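PDB 3NYY: putative glycyl-glycine endopeptidase lytM, which is probably a metalloendopeptidase of the M23 family, whose members include enzymes that cut peptide bonds in the bacterial cell wall. Local coordinates for residues 153-163 with 174-184. Numbering follows the deposited sequence.
Sequences KGWLEKGGWRI and YYAHLDSYAEL
Tyr181 reaches across to the 153-163 segment and donates from OH to the carbonyl O of Arg162 (2.7 Å), approaching from above the carbonyl plane. The same oxygen also accepts a hydrogen bond from the backbone N of Gly154, so two donors grip it. CE of Lys153 lies over one face of the Tyr181 ring in a CH-pi contact, 3.8 Å from the centroid; with CG anti to the backbone N (chi1 -176°) and an extended chain, the lysine runs alongside the ring and NZ donates a hydrogen bond to Leu184 O (2.7 Å), almost in line with C=O. CE3 of Trp161 packs obliquely against CE2 of Tyr181. A phenylalanine in place of Tyr181 would probably leave Arg162 O without its side-chain donor. In the hairpin itself, Ile163 and Tyr175 form an antiparallel hydrogen-bonded pair. Farther along, His177 N binds Gly159 O (2.8 Å) at the classic beta bulge that Gly159 and Gly160 make opposite Leu156. His177 ND1 bonds to Ser202 O and its ring meets His216, consistent with the histidine-rich centre of M23 peptidases. The hairpin of strands 162-166 and 172-178 lies between strands 148-153 and 216-225 in the large antiparallel sheet, whereas strand 180-181 leaves to pair with 195-198.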
loop_
_atom_site.group_PDB
_atom_site.type_symbol
_atom_site.label_atom_id
_atom_site.label_comp_id
_atom_site.label_asym_id
_atom_site.label_seq_id
_atom_site.Cartn_x
_atom_site.Cartn_y
_atom_site.Cartn_z
ATOM N N LYS A 153 4.086 17.145 20.268
ATOM C CA LYS A 153 3.976 15.830 20.886
ATOM C C LYS A 153 2.658 15.745 21.617
ATOM O O LYS A 153 2.394 16.529 22.539
ATOM C CB LYS A 153 5.105 15.568 21.849
ATOM C CG LYS A 153 5.075 14.145 22.458
ATOM C CD LYS A 153 5.931 14.104 23.710
ATOM C CE LYS A 153 5.920 12.694 24.375
ATOM N NZ LYS A 153 6.310 12.818 25.801
ATOM N N GLY A 154 1.817 14.825 21.188
ATOM C CA GLY A 154 0.544 14.584 21.883
ATOM C C GLY A 154 -0.510 14.020 20.983
ATOM O O GLY A 154 -0.263 13.709 19.827
ATOM N N TRP A 155 -1.720 13.921 21.525
ATOM C CA TRP A 155 -2.809 13.332 20.819
ATOM C C TRP A 155 -3.427 14.278 19.793
ATOM O O TRP A 155 -3.659 15.452 20.089
ATOM C CB TRP A 155 -3.921 13.004 21.830
ATOM C CG TRP A 155 -5.104 12.307 21.237
ATOM C CD1 TRP A 155 -6.301 12.866 20.906
ATOM C CD2 TRP A 155 -5.216 10.920 20.968
ATOM N NE1 TRP A 155 -7.152 11.903 20.426
ATOM C CE2 TRP A 155 -6.498 10.694 20.448
ATOM C CE3 TRP A 155 -4.339 9.835 21.099
ATOM C CZ2 TRP A 155 -6.916 9.429 20.038
ATOM C CZ3 TRP A 155 -4.785 8.584 20.748
ATOM C CH2 TRP A 155 -6.041 8.390 20.219
ATOM N N LEU A 156 -3.769 13.719 18.651
ATOM C CA LEU A 156 -4.738 14.325 17.714
ATOM C C LEU A 156 -5.810 13.303 17.389
ATOM O O LEU A 156 -5.508 12.123 17.268
ATOM C CB LEU A 156 -4.085 14.781 16.404
ATOM C CG LEU A 156 -3.143 15.949 16.401
ATOM C CD1 LEU A 156 -2.595 16.185 14.951
ATOM C CD2 LEU A 156 -3.768 17.223 16.932
ATOM N N GLU A 157 -7.081 13.727 17.248
ATOM C CA GLU A 157 -8.156 12.769 16.918
ATOM C C GLU A 157 -7.822 11.924 15.680
ATOM O O GLU A 157 -8.001 10.709 15.693
ATOM C CB GLU A 157 -9.526 13.472 16.715
ATOM C CG GLU A 157 -10.689 12.494 16.438
ATOM C CD GLU A 157 -12.044 13.170 16.401
ATOM O OE1 GLU A 157 -12.176 14.217 15.732
ATOM O OE2 GLU A 157 -12.980 12.639 17.026
ATOM N N LYS A 158 -7.318 12.568 14.617
ATOM C CA LYS A 158 -7.029 11.878 13.333
ATOM C C LYS A 158 -5.594 11.328 13.188
ATOM O O LYS A 158 -5.242 10.736 12.149
ATOM C CB LYS A 158 -7.238 12.809 12.147
ATOM C CG LYS A 158 -8.668 13.327 11.967
ATOM C CD LYS A 158 -8.803 14.062 10.611
ATOM C CE LYS A 158 -10.193 14.671 10.390
ATOM N NZ LYS A 158 -10.202 16.158 10.606
ATOM N N GLY A 159 -4.755 11.594 14.169
ATOM C CA GLY A 159 -3.403 11.048 14.176
ATOM C C GLY A 159 -3.079 10.190 15.395
ATOM O O GLY A 159 -1.976 9.680 15.523
ATOM N N GLY A 160 -4.038 10.002 16.300
ATOM C CA GLY A 160 -3.684 9.334 17.580
ATOM C C GLY A 160 -2.520 9.988 18.281
ATOM O O GLY A 160 -2.375 11.219 18.306
ATOM N N TRP A 161 -1.652 9.159 18.861
ATOM C CA TRP A 161 -0.429 9.655 19.488
ATOM C C TRP A 161 0.551 9.955 18.353
ATOM O O TRP A 161 1.019 9.040 17.633
ATOM C CB TRP A 161 0.205 8.623 20.416
ATOM C CG TRP A 161 -0.670 8.272 21.553
ATOM C CD1 TRP A 161 -1.264 7.043 21.799
ATOM C CD2 TRP A 161 -1.149 9.162 22.560
ATOM N NE1 TRP A 161 -2.030 7.125 22.945
ATOM C CE2 TRP A 161 -1.970 8.411 23.427
ATOM C CE3 TRP A 161 -0.913 10.534 22.863
ATOM C CZ2 TRP A 161 -2.607 8.990 24.521
ATOM C CZ3 TRP A 161 -1.533 11.095 23.963
ATOM C CH2 TRP A 161 -2.335 10.318 24.801
ATOM N N ARG A 162 0.828 11.234 18.160
ATOM C CA ARG A 162 1.733 11.673 17.141
ATOM C C ARG A 162 2.856 12.499 17.727
ATOM O O ARG A 162 2.779 13.035 18.838
ATOM C CB ARG A 162 1.016 12.434 16.001
ATOM C CG ARG A 162 0.302 13.751 16.321
ATOM C CD ARG A 162 1.306 14.899 16.432
ATOM N NE ARG A 162 0.758 16.248 16.355
ATOM C CZ ARG A 162 0.256 16.927 17.380
ATOM N NH1 ARG A 162 0.178 16.392 18.615
ATOM N NH2 ARG A 162 -0.211 18.153 17.167
ATOM N N ILE A 163 3.918 12.552 16.958
ATOM C CA ILE A 163 5.066 13.369 17.303
ATOM C C ILE A 163 5.547 14.014 16.015
ATOM O O ILE A 163 5.538 13.379 14.959
ATOM C CB ILE A 163 6.171 12.541 18.049
ATOM C CG1 ILE A 163 7.250 13.458 18.637
ATOM C CG2 ILE A 163 6.727 11.410 17.194
ATOM C CD1 ILE A 163 8.151 12.735 19.656
ATOM N N TYR A 174 6.245 14.118 10.371
ATOM C CA TYR A 174 5.097 13.806 11.181
ATOM C C TYR A 174 4.937 12.323 11.315
ATOM O O TYR A 174 4.864 11.653 10.301
ATOM C CB TYR A 174 3.872 14.423 10.479
ATOM C CG TYR A 174 2.507 14.150 11.078
ATOM C CD1 TYR A 174 2.150 14.669 12.318
ATOM C CD2 TYR A 174 1.560 13.404 10.395
ATOM C CE1 TYR A 174 0.874 14.426 12.826
ATOM C CE2 TYR A 174 0.303 13.198 10.905
ATOM C CZ TYR A 174 -0.039 13.716 12.120
ATOM O OH TYR A 174 -1.305 13.490 12.662
ATOM N N TYR A 175 4.893 11.828 12.559
ATOM C CA TYR A 175 4.836 10.384 12.846
ATOM C C TYR A 175 3.591 10.156 13.679
ATOM O O TYR A 175 3.478 10.677 14.797
ATOM C CB TYR A 175 6.067 9.924 13.613
ATOM C CG TYR A 175 7.393 10.219 12.938
ATOM C CD1 TYR A 175 7.964 11.496 13.019
ATOM C CD2 TYR A 175 8.120 9.209 12.312
ATOM C CE1 TYR A 175 9.192 11.794 12.430
ATOM C CE2 TYR A 175 9.342 9.483 11.732
ATOM C CZ TYR A 175 9.883 10.778 11.770
ATOM O OH TYR A 175 11.107 11.017 11.117
ATOM N N ALA A 176 2.650 9.367 13.164
ATOM C CA ALA A 176 1.325 9.215 13.770
ATOM C C ALA A 176 0.887 7.759 14.012
ATOM O O ALA A 176 1.475 6.795 13.493
ATOM C CB ALA A 176 0.261 9.958 12.925
ATOM N N HIS A 177 -0.106 7.649 14.903
ATOM C CA HIS A 177 -0.755 6.398 15.352
ATOM C C HIS A 177 0.108 5.541 16.260
ATOM O O HIS A 177 -0.185 4.338 16.422
ATOM C CB HIS A 177 -1.298 5.589 14.170
ATOM C CG HIS A 177 -2.148 6.397 13.252
ATOM N ND1 HIS A 177 -3.293 7.029 13.682
ATOM C CD2 HIS A 177 -1.980 6.760 11.959
ATOM C CE1 HIS A 177 -3.810 7.731 12.681
ATOM N NE2 HIS A 177 -3.029 7.591 11.629
ATOM N N LEU A 178 1.121 6.162 16.889
ATOM C CA LEU A 178 2.042 5.468 17.782
ATOM C C LEU A 178 1.287 4.834 18.984
ATOM O O LEU A 178 0.289 5.394 19.495
ATOM C CB LEU A 178 3.132 6.411 18.329
ATOM C CG LEU A 178 4.009 7.115 17.282
ATOM C CD1 LEU A 178 4.913 8.176 18.008
ATOM C CD2 LEU A 178 4.861 6.094 16.541
ATOM N N ASP A 179 1.824 3.734 19.485
ATOM C CA ASP A 179 1.256 3.091 20.674
ATOM C C ASP A 179 1.808 3.773 21.907
ATOM O O ASP A 179 1.152 3.840 22.968
ATOM C CB ASP A 179 1.622 1.605 20.688
ATOM C CG ASP A 179 0.931 0.846 21.809
ATOM O OD1 ASP A 179 -0.328 0.824 21.803
ATOM O OD2 ASP A 179 1.658 0.285 22.690
ATOM N N SER A 180 3.032 4.269 21.798
ATOM C CA SER A 180 3.679 4.941 22.899
ATOM C C SER A 180 4.824 5.783 22.389
ATOM O O SER A 180 5.261 5.620 21.223
ATOM C CB SER A 180 4.213 3.905 23.884
ATOM O OG SER A 180 5.328 3.222 23.356
ATOM N N TYR A 181 5.330 6.656 23.266
ATOM C CA TYR A 181 6.456 7.534 22.970
ATOM C C TYR A 181 7.757 7.134 23.667
ATOM O O TYR A 181 7.741 6.533 24.768
ATOM C CB TYR A 181 6.147 8.918 23.435
ATOM C CG TYR A 181 4.979 9.613 22.763
ATOM C CD1 TYR A 181 4.997 9.936 21.437
ATOM C CD2 TYR A 181 3.900 10.029 23.493
ATOM C CE1 TYR A 181 3.969 10.622 20.871
ATOM C CE2 TYR A 181 2.852 10.725 22.926
ATOM C CZ TYR A 181 2.875 11.022 21.605
ATOM O OH TYR A 181 1.812 11.751 21.055
ATOM N N ALA A 182 8.865 7.528 23.041
ATOM C CA ALA A 182 10.166 7.549 23.693
ATOM C C ALA A 182 10.147 8.668 24.735
ATOM O O ALA A 182 9.204 9.484 24.751
ATOM C CB ALA A 182 11.246 7.766 22.651
ATOM N N GLU A 183 11.175 8.742 25.600
ATOM C CA GLU A 183 11.265 9.793 26.631
ATOM C C GLU A 183 11.723 11.090 26.010
ATOM O O GLU A 183 12.910 11.401 26.001
ATOM C CB GLU A 183 12.233 9.396 27.743
ATOM C CG GLU A 183 11.676 8.319 28.572
ATOM C CD GLU A 183 12.508 8.004 29.799
ATOM O OE1 GLU A 183 13.488 8.730 30.096
ATOM O OE2 GLU A 183 12.157 7.028 30.463
ATOM N N LEU A 184 10.771 11.828 25.450
ATOM C CA LEU A 184 11.033 13.049 24.704
ATOM C C LEU A 184 9.955 14.080 25.028
ATOM O O LEU A 184 8.777 13.736 25.254
ATOM C CB LEU A 184 11.028 12.798 23.187
ATOM C CG LEU A 184 12.104 11.895 22.628
ATOM C CD1 LEU A 184 11.740 11.493 21.183
ATOM C CD2 LEU A 184 13.472 12.541 22.672
HETATM O O HOH W 1 -2.964 12.417 10.940
HETATM O O HOH W 2 -3.176 9.715 9.779
#